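Local coordinates for ribosomal RNA processing protein 6 (PDB 4NLC) that acts as a 3'-5' exoribonuclease on structured and non-structured RNA, probably in rRNA processing with the nuclear exosome, and is represented here by its catalytic core, at residues P22-E27 with V38-E43; P137-P142 with F162-V167; L158-G163 with E263-P268; L169-I174 with R258-E263. The protein carries 1 engineered substitution. All blocks are in the same frame, centred on the assembly; numbering follows the deposited sequence.

Interaction 1. Residues P22-E27 with V38-E43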
loop_
_atom_site.group_PDB
_atom_site.type_symbol
_atom_site.label_atom_id
_atom_site.label_comp_id
_atom_site.label_asym_id
_atom_site.label_seq_id
_atom_site.Cartn_x
_atom_site.Cartn_y
_atom_site.Cartn_z
ATOM N N PRO A 22 11.622 8.338 -8.130
ATOM C CA PRO A 22 10.467 9.135 -7.694
ATOM C C PRO A 22 10.364 10.511 -8.334
ATOM O O PRO A 22 11.360 11.208 -8.450
ATOM C CB PRO A 22 10.678 9.250 -6.179
ATOM C CG PRO A 22 12.137 9.173 -6.000
ATOM C CD PRO A 22 12.685 8.313 -7.105
ATOM N N VAL A 23 9.161 10.880 -8.752
ATOM C CA VAL A 23 8.810 12.212 -9.249
ATOM C C VAL A 23 8.000 12.746 -8.067
ATOM O O VAL A 23 7.079 12.060 -7.605
ATOM C CB VAL A 23 7.983 12.206 -10.568
ATOM C CG1 VAL A 23 7.492 13.612 -10.909
ATOM C CG2 VAL A 23 8.807 11.641 -11.727
ATOM N N TYR A 24 8.376 13.920 -7.527
ATOM C CA TYR A 24 7.695 14.437 -6.337
ATOM C C TYR A 24 7.662 15.972 -6.278
ATOM O O TYR A 24 8.516 16.657 -6.855
ATOM C CB TYR A 24 8.376 13.865 -5.066
ATOM C CG TYR A 24 9.801 14.345 -4.909
ATOM C CD1 TYR A 24 10.834 13.783 -5.661
ATOM C CD2 TYR A 24 10.103 15.436 -4.100
ATOM C CE1 TYR A 24 12.127 14.296 -5.609
ATOM C CE2 TYR A 24 11.408 15.902 -3.976
ATOM C CZ TYR A 24 12.410 15.351 -4.755
ATOM O OH TYR A 24 13.683 15.848 -4.675
ATOM N N TYR A 25 6.726 16.489 -5.475
ATOM C CA TYR A 25 6.530 17.906 -5.244
ATOM C C TYR A 25 6.912 18.339 -3.827
ATOM O O TYR A 25 6.669 17.610 -2.855
ATOM C CB TYR A 25 5.085 18.284 -5.555
ATOM C CG TYR A 25 4.762 18.256 -7.033
ATOM C CD1 TYR A 25 4.586 17.046 -7.713
ATOM C CD2 TYR A 25 4.588 19.437 -7.751
ATOM C CE1 TYR A 25 4.265 17.018 -9.068
ATOM C CE2 TYR A 25 4.236 19.420 -9.098
ATOM C CZ TYR A 25 4.081 18.210 -9.754
ATOM O OH TYR A 25 3.744 18.205 -11.085
ATOM N N ASP A 26 7.461 19.542 -3.704
ATOM C CA ASP A 26 7.803 20.068 -2.382
ATOM C C ASP A 26 6.588 20.818 -1.809
ATOM O O ASP A 26 5.494 20.722 -2.383
ATOM C CB ASP A 26 9.080 20.938 -2.427
ATOM C CG ASP A 26 9.052 22.086 -3.435
ATOM O OD1 ASP A 26 7.936 22.557 -3.778
ATOM O OD2 ASP A 26 10.140 22.472 -3.924
ATOM N N GLU A 27 6.781 21.567 -0.698
ATOM C CA GLU A 27 5.729 22.336 -0.022
ATOM C C GLU A 27 5.325 23.593 -0.785
ATOM O O GLU A 27 4.299 24.192 -0.463
ATOM C CB GLU A 27 6.083 22.659 1.444
ATOM C CG GLU A 27 7.417 23.340 1.656
ATOM C CD GLU A 27 8.542 22.359 1.885
ATOM O OE1 GLU A 27 8.875 22.115 3.064
ATOM O OE2 GLU A 27 9.055 21.791 0.894
ATOM N N VAL A 38 17.323 6.495 -3.605
ATOM C CA VAL A 38 17.475 7.686 -2.770
ATOM C C VAL A 38 16.086 8.202 -2.343
ATOM O O VAL A 38 15.240 8.547 -3.173
ATOM C CB VAL A 38 18.326 8.800 -3.460
ATOM C CG1 VAL A 38 18.484 10.033 -2.559
ATOM C CG2 VAL A 38 19.705 8.274 -3.897
ATOM N N HIS A 39 15.867 8.252 -1.035
ATOM C CA HIS A 39 14.668 8.830 -0.451
ATOM C C HIS A 39 14.915 10.353 -0.547
ATOM O O HIS A 39 15.891 10.834 0.040
ATOM C CB HIS A 39 14.574 8.373 1.004
ATOM C CG HIS A 39 13.326 8.764 1.713
ATOM N ND1 HIS A 39 12.957 10.095 1.858
ATOM C CD2 HIS A 39 12.453 7.984 2.386
ATOM C CE1 HIS A 39 11.874 10.074 2.615
ATOM N NE2 HIS A 39 11.525 8.819 2.943
ATOM N N PRO A 40 14.091 11.124 -1.294
ATOM C CA PRO A 40 14.416 12.549 -1.500
ATOM C C PRO A 40 14.253 13.457 -0.283
ATOM O O PRO A 40 14.761 14.572 -0.290
ATOM C CB PRO A 40 13.520 12.956 -2.661
ATOM C CG PRO A 40 12.382 12.027 -2.613
ATOM C CD PRO A 40 12.907 10.728 -2.089
ATOM N N PHE A 41 13.586 12.986 0.760
ATOM C CA PHE A 41 13.465 13.780 1.983
ATOM C C PHE A 41 14.304 13.196 3.147
ATOM O O PHE A 41 14.098 13.582 4.288
ATOM C CB PHE A 41 11.987 13.986 2.356
ATOM C CG PHE A 41 11.326 14.954 1.414
ATOM C CD1 PHE A 41 11.550 16.324 1.527
ATOM C CD2 PHE A 41 10.522 14.498 0.377
ATOM C CE1 PHE A 41 10.973 17.219 0.615
ATOM C CE2 PHE A 41 9.920 15.393 -0.507
ATOM C CZ PHE A 41 10.169 16.744 -0.401
ATOM N N ALA A 42 15.269 12.301 2.853
ATOM C CA ALA A 42 16.091 11.660 3.898
ATOM C C ALA A 42 16.818 12.657 4.795
ATOM O O ALA A 42 16.729 12.539 6.010
ATOM C CB ALA A 42 17.067 10.652 3.302
ATOM N N GLU A 43 17.446 13.673 4.202
ATOM C CA GLU A 43 18.179 14.723 4.925
ATOM C C GLU A 43 17.238 15.584 5.788
ATOM O O GLU A 43 17.572 15.883 6.925
ATOM C CB GLU A 43 18.997 15.607 3.959
ATOM C CG GLU A 43 19.963 14.834 3.080
ATOM C CD GLU A 43 19.445 14.387 1.721
ATOM O OE1 GLU A 43 18.208 14.266 1.536
ATOM O OE2 GLU A 43 20.296 14.133 0.838
#
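Pro-40 sets its CB over one face of the Tyr-24 ring. This atom stands 3.8 Å from the centroid of the Tyr-24 ring, 28° off its normal, a CH-pi contact displaced toward the hydroxyl-bearing rim; the closest approach of Pro-40 CB is 3.4 Å, to Tyr-24 CZ. Pro-40 CG follows along the CD1-CE1 side of the ring, 3.8 Å from Tyr-24 CD1. The two side chains slide past one another in opposite directions.

Phe-41 meets the same ring by its far end. Its CE2 lies 3.6 Å from Tyr-24 CD2, with centroids 5.5 Å apart and planes turned by 77°; the pair is oblique. With CG beside the backbone N (chi1 -72°), the Phe-41 ring leans toward the strand, and Tyr-25 O faces its edge at 4.4 Å from Phe-41 CZ.

No hydrogen bond joins the two segments, and the contact is apolar and aromatic in character. Pro-40 is presented by a type I turn from His-39 to Ala-42, which is steadied by Phe-41 N donating to His-39 ND1 (3.2 Å) close to the imidazole plane. Tyr-165 also packs against Tyr-24, Pro-40 and Phe-41, and His-32 meets the Tyr-24 ring from the partner strand. A two-stranded antiparallel beta hairpin, strands 23-25 and 31-33, thus packs through Tyr-24 on the type I turn that leads into helix 42-46, with Phe-41 at the N-cap position of that helix.

Interaction 2. Residues P137-P142 with F162-V167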
loop_
_atom_site.group_PDB
_atom_site.type_symbol
_atom_site.label_atom_id
_atom_site.label_comp_id
_atom_site.label_asym_id
_atom_site.label_seq_id
_atom_site.Cartn_x
_atom_site.Cartn_y
_atom_site.Cartn_z
ATOM N N PRO A 137 2.439 19.963 1.367
ATOM C CA PRO A 137 2.657 20.898 2.502
ATOM C C PRO A 137 2.223 20.297 3.857
ATOM O O PRO A 137 2.870 20.546 4.862
ATOM C CB PRO A 137 1.798 22.109 2.126
ATOM C CG PRO A 137 1.641 22.030 0.645
ATOM C CD PRO A 137 1.511 20.563 0.378
ATOM N N VAL A 138 1.169 19.472 3.874
ATOM C CA VAL A 138 0.687 18.820 5.095
ATOM C C VAL A 138 1.640 17.698 5.498
ATOM O O VAL A 138 2.108 17.694 6.637
ATOM C CB VAL A 138 -0.799 18.339 5.004
ATOM C CG1 VAL A 138 -1.231 17.599 6.279
ATOM C CG2 VAL A 138 -1.735 19.512 4.747
ATOM N N PHE A 139 1.936 16.752 4.573
ATOM C CA PHE A 139 2.812 15.634 4.908
ATOM C C PHE A 139 4.249 16.044 5.277
ATOM O O PHE A 139 4.859 15.369 6.102
ATOM C CB PHE A 139 2.807 14.554 3.818
ATOM C CG PHE A 139 1.533 13.748 3.745
ATOM C CD1 PHE A 139 1.233 12.799 4.714
ATOM C CD2 PHE A 139 0.639 13.927 2.701
ATOM C CE1 PHE A 139 0.038 12.056 4.652
ATOM C CE2 PHE A 139 -0.553 13.179 2.641
ATOM C CZ PHE A 139 -0.832 12.236 3.610
ATOM N N LEU A 140 4.766 17.140 4.690
ATOM C CA LEU A 140 6.111 17.683 4.925
ATOM C C LEU A 140 6.195 18.625 6.114
ATOM O O LEU A 140 7.304 18.927 6.544
ATOM C CB LEU A 140 6.674 18.386 3.662
ATOM C CG LEU A 140 6.947 17.499 2.418
ATOM C CD1 LEU A 140 7.513 18.345 1.256
ATOM C CD2 LEU A 140 7.910 16.364 2.739
ATOM N N GLN A 141 5.042 19.108 6.634
ATOM C CA GLN A 141 4.970 20.068 7.740
ATOM C C GLN A 141 5.437 19.423 9.041
ATOM O O GLN A 141 4.732 18.570 9.570
ATOM C CB GLN A 141 3.546 20.666 7.833
ATOM C CG GLN A 141 3.265 21.766 8.877
ATOM C CD GLN A 141 4.286 22.839 9.073
ATOM O OE1 GLN A 141 4.384 23.802 8.313
ATOM N NE2 GLN A 141 4.974 22.763 10.176
ATOM N N PRO A 142 6.620 19.829 9.577
ATOM C CA PRO A 142 7.103 19.231 10.823
ATOM C C PRO A 142 6.251 19.505 12.063
ATOM O O PRO A 142 6.350 18.765 13.031
ATOM C CB PRO A 142 8.514 19.819 10.973
ATOM C CG PRO A 142 8.489 21.074 10.216
ATOM C CD PRO A 142 7.554 20.863 9.077
ATOM N N PHE A 162 2.049 8.743 -5.379
ATOM C CA PHE A 162 1.894 10.201 -5.340
ATOM C C PHE A 162 3.137 11.054 -5.053
ATOM O O PHE A 162 2.992 12.267 -4.887
ATOM C CB PHE A 162 0.823 10.548 -4.272
ATOM C CG PHE A 162 -0.355 9.604 -4.141
ATOM C CD1 PHE A 162 -1.274 9.461 -5.182
ATOM C CD2 PHE A 162 -0.603 8.939 -2.942
ATOM C CE1 PHE A 162 -2.387 8.616 -5.047
ATOM C CE2 PHE A 162 -1.714 8.096 -2.808
ATOM C CZ PHE A 162 -2.603 7.946 -3.857
ATOM N N GLY A 163 4.304 10.435 -4.893
ATOM C CA GLY A 163 5.512 11.156 -4.494
ATOM C C GLY A 163 5.322 11.885 -3.166
ATOM O O GLY A 163 5.852 12.987 -2.983
ATOM N N LEU A 164 4.557 11.260 -2.216
ATOM C CA LEU A 164 4.290 11.789 -0.874
ATOM C C LEU A 164 5.167 11.133 0.200
ATOM O O LEU A 164 5.349 9.911 0.215
ATOM C CB LEU A 164 2.783 11.736 -0.503
ATOM C CG LEU A 164 1.865 12.661 -1.313
ATOM C CD1 LEU A 164 0.388 12.418 -1.001
ATOM C CD2 LEU A 164 2.198 14.105 -1.063
ATOM N N TYR A 165 5.712 11.976 1.103
ATOM C CA TYR A 165 6.644 11.635 2.173
ATOM C C TYR A 165 6.236 12.285 3.503
ATOM O O TYR A 165 5.833 13.459 3.537
ATOM C CB TYR A 165 8.063 12.067 1.779
ATOM C CG TYR A 165 8.541 11.442 0.486
ATOM C CD1 TYR A 165 8.277 12.046 -0.747
ATOM C CD2 TYR A 165 9.253 10.248 0.489
ATOM C CE1 TYR A 165 8.703 11.469 -1.940
ATOM C CE2 TYR A 165 9.721 9.684 -0.693
ATOM C CZ TYR A 165 9.406 10.275 -1.908
ATOM O OH TYR A 165 9.851 9.703 -3.068
ATOM N N ILE A 166 6.378 11.507 4.602
ATOM C CA ILE A 166 5.933 11.894 5.933
ATOM C C ILE A 166 7.054 12.424 6.836
ATOM O O ILE A 166 7.968 11.697 7.204
ATOM C CB ILE A 166 5.139 10.741 6.610
ATOM C CG1 ILE A 166 4.192 10.043 5.610
ATOM C CG2 ILE A 166 4.340 11.282 7.792
ATOM C CD1 ILE A 166 3.989 8.496 5.885
ATOM N N VAL A 167 6.954 13.706 7.188
ATOM C CA VAL A 167 7.840 14.381 8.117
ATOM C C VAL A 167 7.045 14.367 9.440
ATOM O O VAL A 167 5.940 14.898 9.510
ATOM C CB VAL A 167 8.203 15.819 7.638
ATOM C CG1 VAL A 167 8.940 16.599 8.726
ATOM C CG2 VAL A 167 9.033 15.781 6.352
#
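The ring of Phe-139 is met obliquely from Leu-164, Tyr-165 and Ile-166. Leu-164 CD1 approaches Phe-139 CE2 to 3.8 Å, and the two side chains cross at about a right angle. Across the ring, Ile-166 CG1 comes to 4.1 Å from Phe-139 CD1, and these two chains run side by side in the same direction. The second flat group, the ring of Tyr-165, is directed away from the helix, where it meets the ring of His-39.

At the helix end, one backbone bond fixes the register: Val-167 N donates to Phe-139 O over 2.9 Å, almost straight at 175°, with the donor tilted 18° from the carbonyl plane. Tyr-165 O makes no hydrogen bond with the nearby Phe-139 O, both being acceptors, and lies 3.2 Å from Phe-139 CB.

Val-167 is gripped through both branches. Its chi1 of 170° turns CG1 away from the backbone N, which carries this methyl to Pro-142 CB (3.9 Å), while CG2 packs against Leu-140 CD2 (3.8 Å). Between the branches, Val-167 CB sits 3.4 Å from Leu-140 O.

Lys-146 NZ, from strand 145-148, gathers Val-138 O and Val-167 O, with a weak bond to Phe-139 O. Beyond the contact, Phe-139 packs on Met-112 of strand 108-115, Val-138 on helix 77-87, and Ile-166 on Val-155 and Leu-158 of helix 152-162. The loop 163-168 thus completes the beta-alpha-beta crossover from strand 145-148 through helix 152-162 to the parallel strand 169-171, with helix 136-140 packed against its return.

Interaction 3. Residues L158-G163 with E263-P268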
loop_
_atom_site.group_PDB
_atom_site.type_symbol
_atom_site.label_atom_id
_atom_site.label_comp_id
_atom_site.label_asym_id
_atom_site.label_seq_id
_atom_site.Cartn_x
_atom_site.Cartn_y
_atom_site.Cartn_z
ATOM N N LEU A 158 2.409 5.733 -0.638
ATOM C CA LEU A 158 2.412 7.189 -0.802
ATOM C C LEU A 158 3.479 7.618 -1.794
ATOM O O LEU A 158 3.257 8.517 -2.591
ATOM C CB LEU A 158 2.638 7.897 0.563
ATOM C CG LEU A 158 1.443 7.973 1.553
ATOM C CD1 LEU A 158 1.859 8.660 2.853
ATOM C CD2 LEU A 158 0.315 8.755 0.982
ATOM N N GLN A 159 4.626 6.938 -1.763
ATOM C CA GLN A 159 5.737 7.211 -2.660
ATOM C C GLN A 159 5.421 6.749 -4.069
ATOM O O GLN A 159 5.433 7.546 -4.996
ATOM C CB GLN A 159 7.044 6.583 -2.142
ATOM C CG GLN A 159 7.472 7.124 -0.786
ATOM C CD GLN A 159 8.706 6.439 -0.265
ATOM O OE1 GLN A 159 9.539 5.933 -1.026
ATOM N NE2 GLN A 159 8.883 6.461 1.048
ATOM N N LYS A 160 5.146 5.465 -4.224
ATOM C CA LYS A 160 4.827 4.838 -5.504
ATOM C C LYS A 160 3.782 5.616 -6.290
ATOM O O LYS A 160 3.981 5.910 -7.472
ATOM C CB LYS A 160 4.329 3.394 -5.240
ATOM C CG LYS A 160 3.613 2.691 -6.413
ATOM C CD LYS A 160 3.074 1.287 -6.011
ATOM C CE LYS A 160 1.865 1.271 -5.049
ATOM N NZ LYS A 160 1.579 -0.107 -4.538
ATOM N N ASP A 161 2.665 5.950 -5.629
ATOM C CA ASP A 161 1.518 6.548 -6.294
ATOM C C ASP A 161 1.519 8.042 -6.386
ATOM O O ASP A 161 0.947 8.565 -7.336
ATOM C CB ASP A 161 0.225 6.068 -5.625
ATOM C CG ASP A 161 -0.039 4.583 -5.853
ATOM O OD1 ASP A 161 -0.106 4.172 -7.025
ATOM O OD2 ASP A 161 -0.201 3.835 -4.844
ATOM N N PHE A 162 2.049 8.743 -5.379
ATOM C CA PHE A 162 1.894 10.201 -5.340
ATOM C C PHE A 162 3.137 11.054 -5.053
ATOM O O PHE A 162 2.992 12.267 -4.887
ATOM C CB PHE A 162 0.823 10.548 -4.272
ATOM C CG PHE A 162 -0.355 9.604 -4.141
ATOM C CD1 PHE A 162 -1.274 9.461 -5.182
ATOM C CD2 PHE A 162 -0.603 8.939 -2.942
ATOM C CE1 PHE A 162 -2.387 8.616 -5.047
ATOM C CE2 PHE A 162 -1.714 8.096 -2.808
ATOM C CZ PHE A 162 -2.603 7.946 -3.857
ATOM N N GLY A 163 4.304 10.435 -4.893
ATOM C CA GLY A 163 5.512 11.156 -4.494
ATOM C C GLY A 163 5.322 11.885 -3.166
ATOM O O GLY A 163 5.852 12.987 -2.983
ATOM N N GLU A 263 11.963 4.662 5.027
ATOM C CA GLU A 263 11.888 3.527 4.122
ATOM C C GLU A 263 11.443 3.992 2.746
ATOM O O GLU A 263 10.740 5.001 2.612
ATOM C CB GLU A 263 10.973 2.436 4.662
ATOM C CG GLU A 263 11.582 1.812 5.913
ATOM C CD GLU A 263 10.938 0.552 6.439
ATOM O OE1 GLU A 263 9.871 0.159 5.920
ATOM O OE2 GLU A 263 11.478 -0.013 7.416
ATOM N N ARG A 264 11.908 3.281 1.725
ATOM C CA ARG A 264 11.638 3.627 0.343
ATOM C C ARG A 264 10.828 2.563 -0.332
ATOM O O ARG A 264 11.042 1.364 -0.105
ATOM C CB ARG A 264 12.945 3.742 -0.446
ATOM C CG ARG A 264 13.884 4.830 -0.009
ATOM C CD ARG A 264 15.157 4.766 -0.831
ATOM N NE ARG A 264 16.011 3.658 -0.414
ATOM C CZ ARG A 264 16.137 2.518 -1.079
ATOM N NH1 ARG A 264 15.474 2.326 -2.217
ATOM N NH2 ARG A 264 16.934 1.563 -0.623
ATOM N N TYR A 265 9.939 3.011 -1.224
ATOM C CA TYR A 265 9.207 2.122 -2.087
ATOM C C TYR A 265 10.242 1.576 -3.117
ATOM O O TYR A 265 11.071 2.329 -3.639
ATOM C CB TYR A 265 8.091 2.887 -2.849
ATOM C CG TYR A 265 7.452 2.013 -3.916
ATOM C CD1 TYR A 265 6.613 0.955 -3.565
ATOM C CD2 TYR A 265 7.830 2.123 -5.251
ATOM C CE1 TYR A 265 6.136 0.055 -4.521
ATOM C CE2 TYR A 265 7.338 1.244 -6.219
ATOM C CZ TYR A 265 6.481 0.219 -5.849
ATOM O OH TYR A 265 5.967 -0.642 -6.788
ATOM N N GLU A 266 10.140 0.304 -3.455
ATOM C CA GLU A 266 10.951 -0.273 -4.538
ATOM C C GLU A 266 10.071 -1.190 -5.350
ATOM O O GLU A 266 9.263 -1.920 -4.775
ATOM C CB GLU A 266 12.255 -0.944 -4.062
ATOM C CG GLU A 266 13.235 -1.309 -5.181
ATOM C CD GLU A 266 13.624 -0.218 -6.167
ATOM O OE1 GLU A 266 14.620 0.490 -5.908
ATOM O OE2 GLU A 266 12.937 -0.070 -7.200
ATOM N N LYS A 267 10.162 -1.078 -6.688
ATOM C CA LYS A 267 9.375 -1.856 -7.653
ATOM C C LYS A 267 9.491 -3.361 -7.393
ATOM O O LYS A 267 10.592 -3.817 -7.058
ATOM C CB LYS A 267 9.883 -1.600 -9.089
ATOM C CG LYS A 267 9.570 -0.239 -9.687
ATOM C CD LYS A 267 9.527 -0.417 -11.195
ATOM C CE LYS A 267 9.606 0.868 -11.952
ATOM N NZ LYS A 267 9.602 0.605 -13.402
ATOM N N PRO A 268 8.406 -4.159 -7.592
ATOM C CA PRO A 268 8.535 -5.620 -7.452
ATOM C C PRO A 268 9.723 -6.127 -8.279
ATOM O O PRO A 268 9.930 -5.741 -9.430
ATOM C CB PRO A 268 7.189 -6.141 -7.952
ATOM C CG PRO A 268 6.241 -5.024 -7.678
ATOM C CD PRO A 268 7.039 -3.796 -8.009
#
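Gln-159 brackets Arg-264 by two hydrogen bonds of its amide, one donated and one accepted. Gln-159 NE2 donates to Glu-263 O at 2.8 Å, in the plane of that carbonyl and close to the plane of its own amide. Gln-159 OE1 accepts from Tyr-265 N at 3.0 Å; this bond is nearly straight at the hydrogen (168°), yet the donor stands well above the amide plane. With both ends engaged, the amide cannot readily rotate, and two backbone polar groups of an irregular stretch are satisfied.

The apolar part is a CH-pi contact. Lys-160 CB sits 3.5 Å from the centroid of the Tyr-265 ring, only 5° off its normal. Its CG is anti to the backbone N (chi1 165°), which leads the aliphatic chain outward across the ring until CD lies 3.6 Å from Tyr-265 OH.

Polar ends find partners beyond the contact: Lys-160 NZ binds His-99 and Gln-106 O, Tyr-265 OH binds Gln-106 OE1, and Glu-263 forms a salt bridge with Arg-156. A side-chain amide clamping an extended backbone here ties helix 152-162 of the RNase H-like exonuclease fold to the connection leading toward the HRDC domain.

Interaction 4. Residues L169-I174 with R258-E263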
loop_
_atom_site.group_PDB
_atom_site.type_symbol
_atom_site.label_atom_id
_atom_site.label_comp_id
_atom_site.label_asym_id
_atom_site.label_seq_id
_atom_site.Cartn_x
_atom_site.Cartn_y
_atom_site.Cartn_z
ATOM N N LEU A 169 6.114 11.323 11.348
ATOM C CA LEU A 169 5.214 10.211 11.378
ATOM C C LEU A 169 5.186 9.701 12.814
ATOM O O LEU A 169 6.221 9.679 13.495
ATOM C CB LEU A 169 5.749 9.070 10.452
ATOM C CG LEU A 169 5.050 7.683 10.554
ATOM C CD1 LEU A 169 3.656 7.732 9.990
ATOM C CD2 LEU A 169 5.852 6.604 9.842
ATOM N N PHE A 170 3.993 9.320 13.276
ATOM C CA PHE A 170 3.832 8.605 14.536
ATOM C C PHE A 170 3.016 7.356 14.207
ATOM O O PHE A 170 1.906 7.461 13.693
ATOM C CB PHE A 170 3.221 9.432 15.678
ATOM C CG PHE A 170 3.281 8.696 17.005
ATOM C CD1 PHE A 170 2.286 7.793 17.367
ATOM C CD2 PHE A 170 4.338 8.903 17.891
ATOM C CE1 PHE A 170 2.332 7.136 18.602
ATOM C CE2 PHE A 170 4.374 8.254 19.127
ATOM C CZ PHE A 170 3.382 7.357 19.464
ATOM N N ASP A 171 3.595 6.180 14.460
ATOM C CA ASP A 171 2.947 4.910 14.168
ATOM C C ASP A 171 2.444 4.285 15.474
ATOM O O ASP A 171 3.248 3.878 16.316
ATOM C CB ASP A 171 3.910 3.984 13.405
ATOM C CG ASP A 171 3.272 2.714 12.842
ATOM O OD1 ASP A 171 2.369 2.145 13.508
ATOM O OD2 ASP A 171 3.732 2.242 11.796
ATOM N N THR A 172 1.112 4.229 15.640
ATOM C CA THR A 172 0.468 3.712 16.852
ATOM C C THR A 172 0.674 2.184 17.035
ATOM O O THR A 172 0.588 1.688 18.163
ATOM C CB THR A 172 -1.017 4.127 16.929
ATOM O OG1 THR A 172 -1.642 3.900 15.676
ATOM C CG2 THR A 172 -1.191 5.573 17.322
ATOM N N SER A 173 0.974 1.459 15.947
ATOM C CA SER A 173 1.245 0.038 16.036
ATOM C C SER A 173 2.654 -0.149 16.649
ATOM O O SER A 173 2.827 -1.010 17.509
ATOM C CB SER A 173 1.119 -0.621 14.665
ATOM O OG SER A 173 1.456 -1.995 14.740
ATOM N N ILE A 174 3.626 0.709 16.271
ATOM C CA ILE A 174 4.984 0.674 16.839
ATOM C C ILE A 174 4.904 1.000 18.340
ATOM O O ILE A 174 5.576 0.336 19.127
ATOM C CB ILE A 174 6.008 1.557 16.057
ATOM C CG1 ILE A 174 6.227 1.012 14.611
ATOM C CG2 ILE A 174 7.352 1.671 16.815
ATOM C CD1 ILE A 174 7.171 1.865 13.749
ATOM N N ARG A 258 10.074 7.462 12.735
ATOM C CA ARG A 258 10.901 8.261 11.820
ATOM C C ARG A 258 11.732 7.327 10.915
ATOM O O ARG A 258 11.792 7.539 9.712
ATOM C CB ARG A 258 11.803 9.221 12.619
ATOM C CG ARG A 258 12.926 9.891 11.820
ATOM C CD ARG A 258 13.387 11.190 12.458
ATOM N NE ARG A 258 14.116 10.964 13.702
ATOM C CZ ARG A 258 13.898 11.622 14.834
ATOM N NH1 ARG A 258 12.994 12.596 14.882
ATOM N NH2 ARG A 258 14.600 11.333 15.920
ATOM N N LEU A 259 12.322 6.273 11.491
ATOM C CA LEU A 259 13.062 5.256 10.755
ATOM C C LEU A 259 12.178 4.583 9.711
ATOM O O LEU A 259 12.644 4.326 8.598
ATOM C CB LEU A 259 13.685 4.228 11.715
ATOM C CG LEU A 259 14.812 4.789 12.613
ATOM C CD1 LEU A 259 15.250 3.785 13.636
ATOM C CD2 LEU A 259 16.006 5.215 11.803
ATOM N N LEU A 260 10.890 4.360 10.045
ATOM C CA LEU A 260 9.901 3.790 9.117
ATOM C C LEU A 260 9.571 4.781 7.979
ATOM O O LEU A 260 9.391 4.355 6.837
ATOM C CB LEU A 260 8.623 3.366 9.857
ATOM C CG LEU A 260 7.650 2.484 9.074
ATOM C CD1 LEU A 260 8.262 1.128 8.763
ATOM C CD2 LEU A 260 6.366 2.307 9.821
ATOM N N SER A 261 9.524 6.085 8.287
ATOM C CA SER A 261 9.275 7.133 7.287
ATOM C C SER A 261 10.446 7.284 6.313
ATOM O O SER A 261 10.253 7.807 5.228
ATOM C CB SER A 261 8.938 8.464 7.953
ATOM O OG SER A 261 10.088 9.123 8.452
ATOM N N LEU A 262 11.647 6.790 6.688
ATOM C CA LEU A 262 12.855 6.779 5.856
ATOM C C LEU A 262 12.922 5.571 4.910
ATOM O O LEU A 262 13.806 5.486 4.053
ATOM C CB LEU A 262 14.111 6.896 6.727
ATOM C CG LEU A 262 14.292 8.265 7.412
ATOM C CD1 LEU A 262 15.349 8.188 8.488
ATOM C CD2 LEU A 262 14.644 9.352 6.381
ATOM N N GLU A 263 11.963 4.662 5.027
ATOM C CA GLU A 263 11.888 3.527 4.122
ATOM C C GLU A 263 11.443 3.992 2.746
ATOM O O GLU A 263 10.740 5.001 2.612
ATOM C CB GLU A 263 10.973 2.436 4.662
ATOM C CG GLU A 263 11.582 1.812 5.913
ATOM C CD GLU A 263 10.938 0.552 6.439
ATOM O OE1 GLU A 263 9.871 0.159 5.920
ATOM O OE2 GLU A 263 11.478 -0.013 7.416
HETATM O O HOH W 1 8.875 11.001 9.889
#
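Leu-169 opens the contact by packing on Ser-261: its CD2 lies 4.1 Å from Ser-261 CB and 4.3 Å from Leu-260 CB. Its backbone joins in through water 1, which donates to Ser-261 OG at 2.7 Å and accepts from Leu-169 N at 3.1 Å. Ser-261 OG in turn gives its own proton to Arg-258 O, 2.6 Å away, in the carbonyl plane and on a lone pair, so the hydroxyl is held from two directions.

Phe-170 turns to the other side, packing edge-to-face with Phe-254 and Tyr-230. Next, Asp-171 brings its carboxylate across, with OD2 only 3.3 Å from Leu-260 CD2. As N-cap of helix 172-178, it receives Ser-173 N on OD1 at 2.9 Å, and Ile-174 N more weakly; Gly-150 N also binds OD1, and Ala-151 N binds OD2.

Ile-174 closes the contact, its CD1 meeting the same Leu-260 CD2 at 4.0 Å. That one methyl is therefore shared by an isoleucine and a carboxylate oxygen. The buried carboxylate is stabilised by backbone N-H groups and the helix start, which would probably favour the ionised form, while Leu-260 CD2 lies against OD2. Along the strand, a water bound to Ser-261 serves Leu-169 N, and Ser-257 OG serves Asp-171 N.

Overall arrangement
Tyr-165 of interaction 2 joins it to interaction 1, whose centre lies about 9 Å away: Tyr-165 OH lies 3.3 Å from Pro-22 CB. Interactions 2 and 3 share Phe-162 and Gly-163, and the turn between them is closed by a probable hydrogen bond, Leu-164 N to Leu-158 O at 3.1 Å. Interactions 3 and 4 meet at Glu-263, although their centres are about 15 Å apart. His-39 reaches from interaction 1 to interaction 4, with NE2 2.8 Å from Ser-261 O. Through His-99, interaction 3 is tied to strand 92-100, which in DEDD-family exonucleases probably carries catalytic acids. A bound di(hydroxyethyl)ether lies about 5 Å from the Pro-22 side chain.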